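Local coordinates for protein peptidyl tryptophan dihydroxylase (Pseudomonas putida, PDB 7CTQ) that catalyses, as an FAD-dependent monooxygenase, the dihydroxylation of a peptidyl tryptophan, a step in the biogenesis of the tryptophylquinone cofactor of quinohemoprotein amine dehydrogenase, at residues A[317-322]-A[342-347]; A[348-353]-A[379-384]. All coordinates share one frame; numbering follows the deposited sequence.

Contact 1: A[317-322]-A[342-347]; sequences FARIGR and GWPDMQ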
# COMPACT_ATOMS: atom_id res chain seq x y z
N PHE A 317 -5.39 2.18 -6.34
CA PHE A 317 -4.02 2.66 -6.44
C PHE A 317 -3.44 2.39 -7.82
O PHE A 317 -2.65 3.20 -8.32
CB PHE A 317 -3.17 2.04 -5.33
CG PHE A 317 -3.64 2.42 -3.94
CD1 PHE A 317 -4.17 3.70 -3.71
CD2 PHE A 317 -3.60 1.51 -2.89
CE1 PHE A 317 -4.61 4.06 -2.46
CE2 PHE A 317 -4.04 1.86 -1.62
CZ PHE A 317 -4.55 3.14 -1.40
N ALA A 318 -3.83 1.28 -8.46
CA ALA A 318 -3.34 0.98 -9.81
C ALA A 318 -3.80 2.04 -10.80
O ALA A 318 -3.05 2.43 -11.71
CB ALA A 318 -3.81 -0.40 -10.25
N ARG A 319 -5.05 2.49 -10.67
CA ARG A 319 -5.59 3.50 -11.57
C ARG A 319 -5.00 4.87 -11.28
O ARG A 319 -4.83 5.68 -12.21
CB ARG A 319 -7.11 3.56 -11.46
CG ARG A 319 -7.80 2.33 -12.04
CD ARG A 319 -9.33 2.37 -11.87
NE ARG A 319 -9.91 1.13 -12.36
CZ ARG A 319 -10.61 0.26 -11.64
NH1 ARG A 319 -10.86 0.47 -10.35
NH2 ARG A 319 -11.08 -0.84 -12.22
N ILE A 320 -4.73 5.17 -10.02
CA ILE A 320 -4.06 6.42 -9.70
C ILE A 320 -2.69 6.46 -10.35
O ILE A 320 -2.30 7.46 -10.96
CB ILE A 320 -3.98 6.60 -8.17
CG1 ILE A 320 -5.37 6.99 -7.65
CG2 ILE A 320 -2.94 7.65 -7.81
CD1 ILE A 320 -5.45 7.09 -6.15
N GLY A 321 -1.96 5.34 -10.28
CA GLY A 321 -0.67 5.27 -10.94
C GLY A 321 -0.78 5.39 -12.45
O GLY A 321 0.01 6.11 -13.08
N ARG A 322 -1.79 4.74 -13.03
CA ARG A 322 -2.03 4.84 -14.47
C ARG A 322 -2.17 6.30 -14.91
O ARG A 322 -1.61 6.71 -15.93
CB ARG A 322 -3.29 4.06 -14.84
CG ARG A 322 -3.82 4.35 -16.24
CD ARG A 322 -5.30 4.05 -16.34
NE ARG A 322 -6.08 5.03 -15.60
CZ ARG A 322 -7.33 4.83 -15.19
NH1 ARG A 322 -7.95 3.68 -15.45
NH2 ARG A 322 -7.96 5.79 -14.51
N GLY A 342 -2.64 2.23 -20.05
CA GLY A 342 -3.92 1.57 -20.21
C GLY A 342 -4.17 0.47 -19.19
O GLY A 342 -5.14 -0.29 -19.31
N TRP A 343 -3.29 0.36 -18.19
CA TRP A 343 -3.43 -0.68 -17.19
C TRP A 343 -3.84 -0.07 -15.85
O TRP A 343 -3.32 0.99 -15.47
CB TRP A 343 -2.12 -1.47 -17.01
CG TRP A 343 -2.35 -2.67 -16.17
CD1 TRP A 343 -2.80 -3.90 -16.59
CD2 TRP A 343 -2.24 -2.75 -14.75
NE1 TRP A 343 -2.94 -4.75 -15.51
CE2 TRP A 343 -2.61 -4.06 -14.37
CE3 TRP A 343 -1.84 -1.85 -13.76
CZ2 TRP A 343 -2.60 -4.49 -13.04
CZ3 TRP A 343 -1.82 -2.28 -12.44
CH2 TRP A 343 -2.20 -3.58 -12.10
N PRO A 344 -4.75 -0.71 -15.08
CA PRO A 344 -5.42 -2.01 -15.29
C PRO A 344 -6.53 -1.97 -16.34
O PRO A 344 -6.85 -3.00 -16.94
CB PRO A 344 -5.99 -2.32 -13.90
CG PRO A 344 -6.24 -0.98 -13.29
CD PRO A 344 -5.11 -0.11 -13.78
N ASP A 345 -7.10 -0.79 -16.57
CA ASP A 345 -8.17 -0.59 -17.55
C ASP A 345 -8.24 0.91 -17.83
O ASP A 345 -7.35 1.66 -17.43
CB ASP A 345 -9.50 -1.15 -17.02
CG ASP A 345 -9.77 -0.72 -15.59
OD1 ASP A 345 -9.59 0.48 -15.29
OD2 ASP A 345 -10.15 -1.57 -14.76
N MET A 346 -9.32 1.35 -18.47
CA MET A 346 -9.51 2.78 -18.68
C MET A 346 -10.65 3.36 -17.84
O MET A 346 -11.15 4.44 -18.13
CB MET A 346 -9.75 3.08 -20.16
CG MET A 346 -8.50 2.98 -21.04
SD MET A 346 -7.00 3.76 -20.38
CE MET A 346 -7.54 5.43 -20.03
N GLN A 347 -11.04 2.67 -16.77
CA GLN A 347 -12.12 3.16 -15.93
C GLN A 347 -11.69 4.42 -15.18
O GLN A 347 -10.58 4.48 -14.63
CB GLN A 347 -12.55 2.07 -14.95
CG GLN A 347 -13.51 2.54 -13.88
CD GLN A 347 -14.16 1.38 -13.15
OE1 GLN A 347 -14.57 0.40 -13.76
NE2 GLN A 347 -14.23 1.48 -11.82
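Arg319 and Arg322, one turn apart on the helix, hold the loop 342-347 through charge and hydrogen bonds. Arg319 grips the Asp345 carboxylate side-on. Arg319 NE meets Asp345 OD1 at 3.0 Å in a nearly straight bond, and Arg319 NH2 meets Asp345 OD2 at 2.8 Å. Both oxygens use their syn lone pairs, and the guanidinium and carboxylate planes are nearly coplanar, 18° apart. Asp345 OD1 also accepts a hydrogen bond from Gln347 N at 3.0 Å, from above the carboxylate plane, which closes an Asx turn.

Arg322 works mainly on backbone oxygens. Its NH1 and NH2 converge end-on on Gln347 O, while Arg322 NH1 also reaches Asp345 O at 2.9 Å. A bend at chi3 (71°) brings the guanidinium to these oxygens. Arg322 NH1 adds a longer salt bridge, 3.6 Å, to Asp345 OD1. An alanine here would remove both donors, and the carbonyls of Asp345 and Gln347 would probably be left without their mates on the helix.

The Gln347 amide stacks on the Arg319 guanidinium, the planes 10° apart, with NE2 over one face and offset toward the rim. Apolar packing is smaller. Ala318 CB touches Trp343 CZ3 at 3.5 Å and meets the ring of Pro344, which follows a cis peptide bond.

Arg319, Arg322 and Asp345 form a salt-bridge network around an Asx turn, joining helix 299-327 to the loop after helix 335-341.

Contact 2: A[348-353]-A[379-384]; sequences ALHVAA and TADQPL
Val351 and Asp381 bring the two backbones closest, with their CA atoms 5.5 Å apart. No hydrogen bond crosses between the segments. From His350 to Ala353 the chain runs extended. Residues 379-382 instead fold into a tight turn, with Ala380 and Asp381 at its corners in type I conformation. Thr379 N donates to Gln382 O at 3.2 Å. Gln382 N donates to Thr379 OG1 at 2.9 Å, an ST motif, and more weakly to Thr379 O. The turn is thus held from within, and its corner is presented to the extended chain.

Val351 carries most of the packing. Its CG1 lies between the backbone N and the carbonyl carbon (chi1 73°) and rests over the peptide that links Ala380 to Asp381. Val351 CG1 is 3.2 Å from Ala380 O and 3.4 Å from Asp381 CA, so the packing is close. The same methyl also meets Ala380 CB, the apolar pair of the contact. Ala380 CB in turn sits 3.4 Å from Ala352 O.

His350 CD2 comes within 3.2 Å of Asp381 OD1. The side chains cross at about a right angle, with ring and carboxylate planes 37° apart.

The extended segment belongs to the loop between helix 335-341 and strand 359-367, and the turn follows strand 370-378. Leu349 and Pro383 both rest on helix 299-327, Pro383 against Gln312. Pro383 O also accepts a hydrogen bond from Arg363 of strand 359-367.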
# COMPACT_ATOMS: atom_id res chain seq x y z
N ALA A 348 -12.56 5.42 -15.16
CA ALA A 348 -12.28 6.63 -14.40
C ALA A 348 -12.21 6.31 -12.90
O ALA A 348 -12.79 5.32 -12.43
CB ALA A 348 -13.35 7.69 -14.66
N LEU A 349 -11.50 7.16 -12.15
CA LEU A 349 -11.40 6.95 -10.71
C LEU A 349 -12.74 7.12 -10.00
O LEU A 349 -13.01 6.43 -9.01
CB LEU A 349 -10.37 7.91 -10.10
CG LEU A 349 -8.95 7.39 -9.83
CD1 LEU A 349 -8.96 6.12 -8.97
CD2 LEU A 349 -8.23 7.12 -11.14
N HIS A 350 -13.59 8.03 -10.47
CA HIS A 350 -14.96 8.14 -9.98
C HIS A 350 -15.90 7.66 -11.08
O HIS A 350 -16.03 8.31 -12.11
CB HIS A 350 -15.29 9.57 -9.55
CG HIS A 350 -16.51 9.67 -8.68
ND1 HIS A 350 -16.83 10.81 -7.97
CD2 HIS A 350 -17.49 8.77 -8.41
CE1 HIS A 350 -17.95 10.60 -7.30
NE2 HIS A 350 -18.37 9.38 -7.55
N VAL A 351 -16.53 6.51 -10.86
CA VAL A 351 -17.38 5.91 -11.88
C VAL A 351 -18.70 6.68 -11.98
O VAL A 351 -19.15 7.32 -11.02
CB VAL A 351 -17.62 4.42 -11.57
CG1 VAL A 351 -18.56 4.30 -10.43
CG2 VAL A 351 -18.21 3.69 -12.76
N ALA A 352 -19.32 6.61 -13.16
CA ALA A 352 -20.61 7.25 -13.38
C ALA A 352 -21.73 6.51 -12.65
O ALA A 352 -21.71 5.29 -12.55
CB ALA A 352 -20.90 7.31 -14.88
N ALA A 353 -22.71 7.27 -12.16
CA ALA A 353 -23.87 6.68 -11.51
C ALA A 353 -24.73 5.89 -12.50
O ALA A 353 -24.76 6.18 -13.70
CB ALA A 353 -24.73 7.77 -10.85
N THR A 379 -23.84 0.07 -5.30
CA THR A 379 -23.94 1.03 -6.38
C THR A 379 -22.71 0.92 -7.29
O THR A 379 -21.71 0.28 -6.95
CB THR A 379 -24.03 2.47 -5.85
OG1 THR A 379 -22.74 2.89 -5.39
CG2 THR A 379 -25.06 2.60 -4.72
N ALA A 380 -22.80 1.61 -8.43
CA ALA A 380 -21.66 1.67 -9.35
C ALA A 380 -20.41 2.20 -8.65
O ALA A 380 -19.32 1.66 -8.82
CB ALA A 380 -22.02 2.54 -10.56
N ASP A 381 -20.56 3.26 -7.84
CA ASP A 381 -19.42 3.89 -7.20
C ASP A 381 -18.97 3.14 -5.95
O ASP A 381 -17.81 3.29 -5.55
CB ASP A 381 -19.73 5.34 -6.84
CG ASP A 381 -18.56 6.06 -6.19
OD1 ASP A 381 -17.45 6.02 -6.77
OD2 ASP A 381 -18.75 6.65 -5.10
N GLN A 382 -19.85 2.35 -5.34
CA GLN A 382 -19.53 1.56 -4.15
C GLN A 382 -19.86 0.10 -4.40
O GLN A 382 -20.92 -0.39 -3.98
CB GLN A 382 -20.28 2.10 -2.93
CG GLN A 382 -20.42 3.62 -2.91
CD GLN A 382 -19.34 4.29 -2.07
OE1 GLN A 382 -18.60 3.62 -1.36
NE2 GLN A 382 -19.24 5.61 -2.17
N PRO A 383 -18.99 -0.63 -5.11
CA PRO A 383 -19.24 -2.07 -5.34
C PRO A 383 -19.37 -2.87 -4.04
O PRO A 383 -19.94 -3.97 -4.07
CB PRO A 383 -18.01 -2.53 -6.14
CG PRO A 383 -17.21 -1.31 -6.43
CD PRO A 383 -17.62 -0.24 -5.49
N LEU A 384 -18.85 -2.37 -2.93
CA LEU A 384 -18.87 -3.11 -1.67
C LEU A 384 -20.04 -2.69 -0.79
O LEU A 384 -20.26 -3.29 0.27
CB LEU A 384 -17.54 -2.92 -0.93
CG LEU A 384 -16.30 -3.44 -1.69
CD1 LEU A 384 -15.07 -3.59 -0.79
CD2 LEU A 384 -16.56 -4.75 -2.41

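The two contacts follow each other along the chain, with centres about 14 Å apart, and share the loop between helix 335-341 and strand 359-367. Contact 1 is partly buried and ties the start of this loop to helix 299-327. Contact 2 lies at the surface, farther from the centre of the chain, and sets the next part of the loop against a turn after strand 370-378. Leu349 joins them: its CD2 lies 3.6 Å from Arg322 NH2 and 3.8 Å from Arg319 CB. Contact 1 buries about twice the surface and is chiefly ionic and hydrogen-bonded, with a little apolar packing. Contact 2, with no hydrogen bond across it, rests on close packing and the His350-Asp381 approach.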